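Local coordinates for protein hypothetical glycoside hydrolase (Parabacteroides distasonis, PDB 3TAW) that is of unknown function but belongs to a family of glycoside hydrolase-like proteins built on a five-bladed beta-propeller, at residues Phe34-Arg39 and Thr80-Tyr85; Thr245-Pro250 and Ile258-Asn263. All coordinates share one frame; numbering follows the deposited sequence. Where two conformers were deposited one is given.

Contact 1 of 2, residues Phe34-Arg39 and Thr80-Tyr85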
loop_
_atom_site.group_PDB
_atom_site.type_symbol
_atom_site.label_atom_id
_atom_site.label_comp_id
_atom_site.label_asym_id
_atom_site.label_seq_id
_atom_site.Cartn_x
_atom_site.Cartn_y
_atom_site.Cartn_z
ATOM N N PHE A 34 -12.234 -5.704 20.725
ATOM C CA PHE A 34 -13.094 -6.597 19.987
ATOM C C PHE A 34 -12.759 -8.032 20.310
ATOM O O PHE A 34 -11.651 -8.334 20.773
ATOM C CB PHE A 34 -13.061 -6.347 18.472
ATOM C CG PHE A 34 -12.164 -7.282 17.684
ATOM C CD1 PHE A 34 -10.798 -7.311 17.897
ATOM C CD2 PHE A 34 -12.703 -8.114 16.714
ATOM C CE1 PHE A 34 -9.978 -8.184 17.161
ATOM C CE2 PHE A 34 -11.894 -8.970 15.951
ATOM C CZ PHE A 34 -10.532 -9.000 16.180
ATOM N N TYR A 35 -13.720 -8.906 20.051
ATOM C CA TYR A 35 -13.526 -10.324 20.320
ATOM C C TYR A 35 -12.857 -10.994 19.138
ATOM O O TYR A 35 -13.464 -11.172 18.058
ATOM C CB TYR A 35 -14.824 -11.032 20.660
ATOM C CG TYR A 35 -14.540 -12.431 21.148
ATOM C CD1 TYR A 35 -14.113 -12.652 22.448
ATOM C CD2 TYR A 35 -14.672 -13.531 20.306
ATOM C CE1 TYR A 35 -13.850 -13.916 22.888
ATOM C CE2 TYR A 35 -14.396 -14.823 20.751
ATOM C CZ TYR A 35 -13.971 -14.998 22.047
ATOM O OH TYR A 35 -13.692 -16.261 22.543
ATOM N N CYS A 36 -11.586 -11.345 19.355
ATOM C CA CYS A 36 -10.743 -11.927 18.319
ATOM C C CYS A 36 -10.973 -13.423 18.167
ATOM O O CYS A 36 -10.813 -14.182 19.137
ATOM C CB CYS A 36 -9.288 -11.702 18.678
ATOM S SG CYS A 36 -8.136 -12.509 17.511
ATOM N N PRO A 37 -11.345 -13.877 16.959
ATOM C CA PRO A 37 -11.604 -15.299 16.757
ATOM C C PRO A 37 -10.335 -16.140 16.665
ATOM O O PRO A 37 -10.427 -17.363 16.752
ATOM C CB PRO A 37 -12.355 -15.331 15.420
ATOM C CG PRO A 37 -11.856 -14.179 14.696
ATOM C CD PRO A 37 -11.559 -13.102 15.716
HETATM N N MSE A 38 -9.185 -15.494 16.455
HETATM C CA MSE A 38 -7.888 -16.182 16.430
HETATM C C MSE A 38 -7.451 -16.499 17.862
HETATM O O MSE A 38 -7.074 -17.642 18.157
HETATM C CB MSE A 38 -6.825 -15.332 15.708
HETATM C CG MSE A 38 -5.419 -15.943 15.695
HETATM SE SE MSE A 38 -4.102 -14.779 14.928
HETATM C CE MSE A 38 -3.795 -13.622 16.407
ATOM N N ARG A 39 -7.493 -15.484 18.732
ATOM C CA ARG A 39 -7.131 -15.606 20.149
ATOM C C ARG A 39 -8.268 -16.202 20.987
ATOM O O ARG A 39 -8.036 -16.750 22.077
ATOM C CB ARG A 39 -6.774 -14.220 20.727
ATOM C CG ARG A 39 -5.644 -13.448 20.010
ATOM C CD ARG A 39 -4.297 -14.072 20.277
ATOM N NE ARG A 39 -3.170 -13.228 19.875
ATOM C CZ ARG A 39 -1.933 -13.698 19.707
ATOM N NH1 ARG A 39 -1.690 -14.984 19.892
ATOM N NH2 ARG A 39 -0.942 -12.897 19.328
ATOM N N THR A 80 0.117 -8.327 16.276
ATOM C CA THR A 80 -0.898 -8.760 15.322
ATOM C C THR A 80 -1.479 -7.541 14.635
ATOM O O THR A 80 -1.919 -6.596 15.304
ATOM C CB THR A 80 -2.032 -9.578 15.981
ATOM O OG1 THR A 80 -1.470 -10.705 16.667
ATOM C CG2 THR A 80 -3.049 -10.076 14.925
ATOM N N SER A 81 -1.501 -7.584 13.299
ATOM C CA SER A 81 -2.092 -6.525 12.481
ATOM C C SER A 81 -3.490 -6.932 12.035
ATOM O O SER A 81 -3.733 -8.094 11.714
ATOM C CB SER A 81 -1.228 -6.252 11.241
ATOM O OG SER A 81 0.025 -5.664 11.589
ATOM N N ARG A 82 -4.406 -5.975 12.096
ATOM C CA ARG A 82 -5.788 -6.105 11.668
ATOM C C ARG A 82 -6.140 -4.786 10.964
ATOM O O ARG A 82 -5.456 -3.767 11.163
ATOM C CB ARG A 82 -6.704 -6.351 12.881
ATOM C CG ARG A 82 -6.340 -7.614 13.652
ATOM C CD ARG A 82 -7.246 -7.834 14.856
ATOM N NE ARG A 82 -6.893 -9.015 15.633
ATOM C CZ ARG A 82 -5.997 -9.044 16.622
ATOM N NH1 ARG A 82 -5.279 -7.976 16.944
ATOM N NH2 ARG A 82 -5.786 -10.172 17.291
ATOM N N LEU A 83 -7.173 -4.796 10.125
ATOM C CA LEU A 83 -7.543 -3.609 9.399
ATOM C C LEU A 83 -8.803 -2.971 9.950
ATOM O O LEU A 83 -9.851 -3.617 10.045
ATOM C CB LEU A 83 -7.778 -3.941 7.919
ATOM C CG LEU A 83 -6.666 -4.696 7.212
ATOM C CD1 LEU A 83 -6.971 -4.846 5.741
ATOM C CD2 LEU A 83 -5.247 -4.073 7.456
ATOM N N GLY A 84 -8.686 -1.693 10.250
ATOM C CA GLY A 84 -9.803 -0.862 10.666
ATOM C C GLY A 84 -10.626 -0.393 9.494
ATOM O O GLY A 84 -10.279 -0.633 8.332
ATOM N N TYR A 85 -11.762 0.230 9.792
ATOM C CA TYR A 85 -12.667 0.739 8.768
ATOM C C TYR A 85 -13.109 2.136 9.208
ATOM O O TYR A 85 -13.772 2.299 10.235
ATOM C CB TYR A 85 -13.878 -0.183 8.628
ATOM C CG TYR A 85 -14.841 0.191 7.536
ATOM C CD1 TYR A 85 -15.862 1.114 7.768
ATOM C CD2 TYR A 85 -14.762 -0.386 6.270
ATOM C CE1 TYR A 85 -16.774 1.451 6.751
ATOM C CE2 TYR A 85 -15.656 -0.042 5.257
ATOM C CZ TYR A 85 -16.650 0.877 5.498
ATOM O OH TYR A 85 -17.555 1.226 4.495
HETATM O O HOH W 1 -3.233 -10.551 18.763
#

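Contact 2 of 2, residues Thr245-Pro250 and Ile258-Asn263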
loop_
_atom_site.group_PDB
_atom_site.type_symbol
_atom_site.label_atom_id
_atom_site.label_comp_id
_atom_site.label_asym_id
_atom_site.label_seq_id
_atom_site.Cartn_x
_atom_site.Cartn_y
_atom_site.Cartn_z
ATOM N N THR A 245 12.911 -0.032 -2.739
ATOM C CA THR A 245 11.935 0.597 -3.656
ATOM C C THR A 245 10.607 -0.168 -3.516
ATOM O O THR A 245 10.375 -1.188 -4.184
ATOM C CB THR A 245 12.389 0.553 -5.122
ATOM O OG1 THR A 245 12.703 -0.796 -5.483
ATOM C CG2 THR A 245 13.620 1.437 -5.342
ATOM N N GLU A 246 9.759 0.307 -2.610
ATOM C CA GLU A 246 8.591 -0.457 -2.177
ATOM C C GLU A 246 7.303 0.176 -2.708
ATOM O O GLU A 246 6.981 1.347 -2.410
ATOM C CB GLU A 246 8.550 -0.571 -0.648
ATOM C CG GLU A 246 7.413 -1.413 -0.131
ATOM C CD GLU A 246 7.600 -1.872 1.298
ATOM O OE1 GLU A 246 8.418 -1.246 2.015
ATOM O OE2 GLU A 246 6.949 -2.872 1.682
ATOM N N CYS A 247 6.559 -0.602 -3.485
ATOM C CA CYS A 247 5.365 -0.098 -4.133
ATOM C C CYS A 247 4.385 0.511 -3.123
ATOM O O CYS A 247 4.285 0.064 -1.993
ATOM C CB CYS A 247 4.698 -1.204 -4.931
ATOM S SG CYS A 247 5.683 -1.751 -6.320
ATOM N N GLY A 248 3.692 1.560 -3.564
ATOM C CA GLY A 248 2.795 2.328 -2.720
ATOM C C GLY A 248 1.337 2.019 -3.050
ATOM O O GLY A 248 0.937 0.844 -3.099
ATOM N N PRO A 249 0.518 3.056 -3.277
ATOM C CA PRO A 249 -0.861 2.809 -3.631
ATOM C C PRO A 249 -1.011 2.208 -5.031
ATOM O O PRO A 249 -0.018 2.057 -5.755
ATOM C CB PRO A 249 -1.489 4.215 -3.584
ATOM C CG PRO A 249 -0.377 5.125 -3.906
ATOM C CD PRO A 249 0.856 4.502 -3.318
ATOM N N PRO A 250 -2.246 1.870 -5.430
ATOM C CA PRO A 250 -2.442 1.451 -6.812
ATOM C C PRO A 250 -1.892 2.444 -7.846
ATOM O O PRO A 250 -1.915 3.684 -7.634
ATOM C CB PRO A 250 -3.966 1.319 -6.927
ATOM C CG PRO A 250 -4.399 0.983 -5.521
ATOM C CD PRO A 250 -3.511 1.845 -4.673
ATOM N N ILE A 258 2.005 5.058 -17.105
ATOM C CA ILE A 258 1.472 4.489 -15.871
ATOM C C ILE A 258 2.280 5.061 -14.716
ATOM O O ILE A 258 3.494 4.878 -14.646
ATOM C CB ILE A 258 1.499 2.958 -15.877
ATOM C CG1 ILE A 258 0.676 2.398 -17.045
ATOM C CG2 ILE A 258 0.976 2.408 -14.538
ATOM C CD1 ILE A 258 0.969 0.934 -17.382
ATOM N N VAL A 259 1.608 5.795 -13.841
ATOM C CA VAL A 259 2.254 6.450 -12.720
ATOM C C VAL A 259 2.236 5.518 -11.510
ATOM O O VAL A 259 1.178 5.053 -11.106
ATOM C CB VAL A 259 1.542 7.776 -12.360
ATOM C CG1 VAL A 259 2.245 8.453 -11.186
ATOM C CG2 VAL A 259 1.503 8.715 -13.586
ATOM N N LEU A 260 3.417 5.264 -10.941
ATOM C CA LEU A 260 3.553 4.443 -9.745
ATOM C C LEU A 260 4.145 5.261 -8.614
ATOM O O LEU A 260 5.278 5.715 -8.709
ATOM C CB LEU A 260 4.437 3.226 -10.025
ATOM C CG LEU A 260 4.780 2.314 -8.846
ATOM C CD1 LEU A 260 3.488 1.588 -8.351
ATOM C CD2 LEU A 260 5.953 1.306 -9.175
ATOM N N LEU A 261 3.364 5.476 -7.557
ATOM C CA LEU A 261 3.875 6.040 -6.328
ATOM C C LEU A 261 4.507 4.909 -5.515
ATOM O O LEU A 261 3.940 3.823 -5.381
ATOM C CB LEU A 261 2.761 6.719 -5.522
ATOM C CG LEU A 261 2.388 8.164 -5.868
ATOM C CD1 LEU A 261 1.933 8.334 -7.334
ATOM C CD2 LEU A 261 1.302 8.738 -4.944
ATOM N N TYR A 262 5.696 5.167 -4.987
ATOM C CA TYR A 262 6.423 4.144 -4.229
ATOM C C TYR A 262 7.217 4.792 -3.107
ATOM O O TYR A 262 7.335 6.023 -3.034
ATOM C CB TYR A 262 7.286 3.305 -5.181
ATOM C CG TYR A 262 8.519 3.995 -5.711
ATOM C CD1 TYR A 262 8.468 4.780 -6.870
ATOM C CD2 TYR A 262 9.754 3.867 -5.071
ATOM C CE1 TYR A 262 9.578 5.401 -7.351
ATOM C CE2 TYR A 262 10.886 4.492 -5.562
ATOM C CZ TYR A 262 10.794 5.261 -6.707
ATOM O OH TYR A 262 11.894 5.889 -7.210
ATOM N N ASN A 263 7.731 3.946 -2.233
ATOM C CA ASN A 263 8.420 4.321 -1.021
ATOM C C ASN A 263 9.886 3.918 -1.082
ATOM O O ASN A 263 10.204 2.744 -1.271
ATOM C CB ASN A 263 7.719 3.630 0.133
ATOM C CG ASN A 263 6.264 4.072 0.245
ATOM O OD1 ASN A 263 6.006 5.227 0.591
ATOM N ND2 ASN A 263 5.312 3.180 -0.086
HETATM O O HOH W 2 0.907 4.256 -7.256
#

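Contact 1 of 2, residues Phe34-Arg39 and Thr80-Tyr85
Where Cys36 and Arg82 meet, the backbones of 34-39 and 80-85 stand well apart, their CA atoms 10.1 Å from each other, and side chains and one water span the gap. Strand 33-36 pairs with strand 41-44 in a small hairpin, and 37-39 belong to the turn that connects them; strand 81-88 is the third strand of a four-stranded antiparallel blade of the beta-propeller. Arg82 crosses between the two, extended from CG to NE. Its NE passes the edge of the Phe34 ring, 3.5 Å from CE1, with the ring and guanidinium planes 70° apart. At the end of the side chain NH2 gives a weak hydrogen bond to Cys36 SG, 3.3 Å away and lying near the guanidinium plane. The same sulfur accepts a straighter bond from Arg39 N (3.3 Å, 171°), which ties the turn back to the strand end. On the blade side, Thr80 CG2 lies over one guanidinium face of Arg82, and Asp70 pairs with NH1 in a salt bridge, so the group is held from several directions. Selenomethionine Met38, bent at its last torsion, meets Thr80 tip to tip, CE lying 3.7 Å from OG1. Thr80 OG1 is also hydrogen-bonded to Pro115 O. Water 1 accepts from Arg82 NH2 (3.0 Å) and donates to Thr80 OG1 at 2.7 Å; a third bond, from Arg39 NE at 2.9 Å, is seen in one of two modelled conformers of that side chain and may not hold in the other.

Contact 2 of 2, residues Thr245-Pro250 and Ile258-Asn263
The beta hairpin of strands 244-254 and 257-265, part of the propeller's interior, is joined here through Glu246 and Asn263, an antiparallel hydrogen-bonded pair. The short strand segments are strongly twisted, their directions 127° apart. Glu246 N donates to Asn263 O (2.8 Å, nearly straight at 172°), and Asn263 N returns a bond of 2.7 Å to Glu246 O. That carbonyl oxygen also receives a weak bond from the Asn263 side chain, ND2 lying 3.4 Å away, while OD1 of the same amide accepts from Val324 N; the amide is thus held at both ends.

Cys247 and Tyr262 form the next, non-hydrogen-bonded pair, and their side chains diverge. Cys247 SG packs against Leu260 CD2, whereas the Tyr262 ring runs alongside Thr245, pointing the same way, with CE2 4.1 Å from Thr245 CG2. Tyr262 CG sits between the backbone N and the carbonyl carbon (chi1 74°), which swings the ring to the Thr245 end, and its hydroxyl bonds Asp241.

Past this pair the hairpin loses its regular ladder. Gly248 N still reaches Leu261 O, weakly, at 2.9 Å, but Gly248 O turns to Arg122 and Ser180 instead of back to Leu261, and further on Val259 bonds Ile252, a shift in register. Pro249, whose nitrogen carries no hydrogen to donate, fills the irregular stretch with its ring set obliquely across the Leu261 side chain, CD being 3.7 Å from CB. Water 2 takes over where the direct strand bond is lost, accepting from Leu261 N at 2.8 Å and donating to Pro249 O, also at 2.8 Å.

In the fold
The two contacts belong to different parts of the propeller, their centres 27 Å apart and their nearest atoms about 12 Å from each other. Contact 1 is peripheral, centred 19 Å from the middle of the chain; it fastens a small hairpin to a blade that pairs with neither of its strands, and does so with arginine, sulfur and water. Contact 2, centred only 8 Å from the middle, is wholly buried and holds neighbouring strands of one sheet through backbone bonds and apolar packing. A water bridges each: in contact 1 it joins side chains, in contact 2 two backbone groups where the strand ladder breaks.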